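Local coordinates for protein cell death-related nuclease 4 (Caenorhabditis elegans, PDB 3CG7) that degrades RNA and DNA as a homodimeric 3'-5' exonuclease of the RNase T family and takes part in apoptotic DNA breakdown, at residues 219-224 with 270-275. Sequence-based numbering, arbitrary orientation.
Sequences TCCASW and CRYCRK. With ZN (zinc ion), chain C.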
loop_
_atom_site.group_PDB
_atom_site.type_symbol
_atom_site.label_atom_id
_atom_site.label_comp_id
_atom_site.label_asym_id
_atom_site.label_seq_id
_atom_site.Cartn_x
_atom_site.Cartn_y
_atom_site.Cartn_z
ATOM N N THR A 219 -4.404 17.630 -24.305
ATOM C CA THR A 219 -5.372 18.691 -24.495
ATOM C C THR A 219 -6.451 18.629 -23.412
ATOM O O THR A 219 -6.680 17.580 -22.812
ATOM C CB THR A 219 -5.967 18.617 -25.921
ATOM O OG1 THR A 219 -6.529 19.880 -26.274
ATOM C CG2 THR A 219 -7.030 17.535 -26.035
ATOM N N CYS A 220 -7.103 19.757 -23.159
ATOM C CA CYS A 220 -8.081 19.850 -22.076
ATOM C C CYS A 220 -9.467 19.319 -22.447
ATOM O O CYS A 220 -10.327 19.155 -21.573
ATOM C CB CYS A 220 -8.203 21.295 -21.600
ATOM S SG CYS A 220 -8.742 22.426 -22.906
ATOM N N CYS A 221 -9.693 19.048 -23.728
ATOM C CA CYS A 221 -11.039 18.725 -24.179
ATOM C C CYS A 221 -11.103 17.772 -25.363
ATOM O O CYS A 221 -10.283 17.836 -26.274
ATOM C CB CYS A 221 -11.781 20.015 -24.512
ATOM S SG CYS A 221 -13.557 19.835 -24.551
ATOM N N ALA A 222 -12.088 16.883 -25.335
ATOM C CA ALA A 222 -12.355 15.981 -26.449
ATOM C C ALA A 222 -13.854 15.718 -26.559
ATOM O O ALA A 222 -14.539 15.556 -25.545
ATOM C CB ALA A 222 -11.589 14.671 -26.283
ATOM N N SER A 223 -14.351 15.669 -27.790
ATOM C CA SER A 223 -15.775 15.448 -28.046
ATOM C C SER A 223 -16.267 14.088 -27.537
ATOM O O SER A 223 -17.428 13.961 -27.131
ATOM C CB SER A 223 -16.089 15.599 -29.538
ATOM O OG SER A 223 -15.420 14.608 -30.297
ATOM N N TRP A 224 -15.390 13.082 -27.545
ATOM C CA TRP A 224 -15.772 11.745 -27.080
ATOM C C TRP A 224 -15.955 11.613 -25.556
ATOM O O TRP A 224 -16.402 10.573 -25.083
ATOM C CB TRP A 224 -14.838 10.659 -27.634
ATOM C CG TRP A 224 -13.375 10.908 -27.403
ATOM C CD1 TRP A 224 -12.523 11.608 -28.208
ATOM C CD2 TRP A 224 -12.591 10.454 -26.293
ATOM N NE1 TRP A 224 -11.264 11.620 -27.671
ATOM C CE2 TRP A 224 -11.275 10.919 -26.494
ATOM C CE3 TRP A 224 -12.873 9.695 -25.148
ATOM C CZ2 TRP A 224 -10.237 10.650 -25.594
ATOM C CZ3 TRP A 224 -11.839 9.429 -24.250
ATOM C CH2 TRP A 224 -10.538 9.908 -24.480
ATOM N N CYS A 270 -2.366 25.153 -25.951
ATOM C CA CYS A 270 -3.261 24.014 -26.038
ATOM C C CYS A 270 -3.919 23.945 -27.419
ATOM O O CYS A 270 -4.398 24.953 -27.930
ATOM C CB CYS A 270 -4.305 24.092 -24.930
ATOM S SG CYS A 270 -5.489 22.749 -24.943
ATOM N N ARG A 271 -3.939 22.753 -28.016
ATOM C CA ARG A 271 -4.490 22.562 -29.366
ATOM C C ARG A 271 -5.971 22.897 -29.457
ATOM O O ARG A 271 -6.449 23.306 -30.520
ATOM C CB ARG A 271 -4.268 21.130 -29.875
ATOM C CG ARG A 271 -2.822 20.748 -30.068
ATOM C CD ARG A 271 -2.270 21.127 -31.449
ATOM N NE ARG A 271 -2.219 22.570 -31.702
ATOM C CZ ARG A 271 -1.446 23.434 -31.048
ATOM N NH1 ARG A 271 -0.653 23.027 -30.064
ATOM N NH2 ARG A 271 -1.480 24.720 -31.373
ATOM N N TYR A 272 -6.692 22.720 -28.351
ATOM C CA TYR A 272 -8.123 22.996 -28.332
ATOM C C TYR A 272 -8.448 24.441 -27.958
ATOM O O TYR A 272 -9.032 25.167 -28.761
ATOM C CB TYR A 272 -8.869 22.015 -27.421
ATOM C CG TYR A 272 -10.365 22.266 -27.358
ATOM C CD1 TYR A 272 -11.216 21.781 -28.352
ATOM C CD2 TYR A 272 -10.926 22.997 -26.302
ATOM C CE1 TYR A 272 -12.588 22.015 -28.298
ATOM C CE2 TYR A 272 -12.297 23.236 -26.238
ATOM C CZ TYR A 272 -13.120 22.743 -27.238
ATOM O OH TYR A 272 -14.477 22.977 -27.175
ATOM N N CYS A 273 -8.075 24.857 -26.750
ATOM C CA CYS A 273 -8.495 26.165 -26.241
ATOM C C CYS A 273 -7.567 27.306 -26.671
ATOM O O CYS A 273 -7.874 28.484 -26.454
ATOM C CB CYS A 273 -8.668 26.135 -24.716
ATOM S SG CYS A 273 -7.127 26.036 -23.775
ATOM N N ARG A 274 -6.431 26.944 -27.266
ATOM C CA ARG A 274 -5.482 27.905 -27.847
ATOM C C ARG A 274 -4.885 28.882 -26.828
ATOM O O ARG A 274 -4.319 29.911 -27.203
ATOM C CB ARG A 274 -6.108 28.637 -29.052
ATOM C CG ARG A 274 -6.611 27.698 -30.158
ATOM C CD ARG A 274 -5.487 27.277 -31.108
ATOM N NE ARG A 274 -5.714 25.950 -31.690
ATOM C CZ ARG A 274 -5.187 25.519 -32.840
ATOM N NH1 ARG A 274 -4.400 26.311 -33.565
ATOM N NH2 ARG A 274 -5.452 24.291 -33.274
ATOM N N LYS A 275 -5.001 28.541 -25.546
ATOM C CA LYS A 275 -4.448 29.360 -24.465
ATOM C C LYS A 275 -3.131 28.780 -23.958
ATOM O O LYS A 275 -2.885 27.578 -24.084
ATOM C CB LYS A 275 -5.432 29.457 -23.295
ATOM C CG LYS A 275 -6.789 30.067 -23.629
ATOM C CD LYS A 275 -7.730 29.941 -22.432
ATOM C CE LYS A 275 -9.194 30.059 -22.841
ATOM N NZ LYS A 275 -10.096 29.808 -21.681
HETATM ZN ZN ZN C . -6.828 23.831 -23.153
#
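A zinc ion, rather than any direct hydrogen bond, joins Cys220 to Cys270 and Cys273, although the two segments stand almost fifty residues apart in the chain. Cys220 SG meets the metal at 2.4 Å, Cys270 SG at 2.5 Å and Cys273 SG at 2.3 Å; Cys280 supplies the fourth sulfur, giving a Cys4 site in which Cys270 and Cys273 form the CxxC pair. With SG anti to the backbone N (chi1 179°), Cys270 sets its sulfur against both the zinc ion and Thr219 OG1, which lies 3.3 Å from Cys270 SG and also touches Tyr272 CB. Within the CRYCRK turn, Tyr272 N gives a weak bond to Cys270 SG, and Arg274 N bonds Cys270 O at 2.9 Å, closing the 270-274 turn that carries both Cys270 SG and Cys273 SG.

Cys221, next to a ligand in sequence, is not one itself; its CB and SG lie over the Tyr272 ring. The CB of Cys221 stands over one face, 3.7 Å from the ring centroid and 18° off the normal, a CH-pi contact, and Cys221 SG makes a sulfur-aromatic contact over the face at 4.2 Å from the centroid. Thr219 ends strand 216-219, so the metal ties the loop that follows this strand, next to the outermost strand 253-256, to the later loop that carries the CxxC turn. With four cysteine sulfurs as ligands, the site is consistent with a structural zinc, distinct from the site of Asp25, Glu27 and Asp194, which probably holds magnesium in vivo.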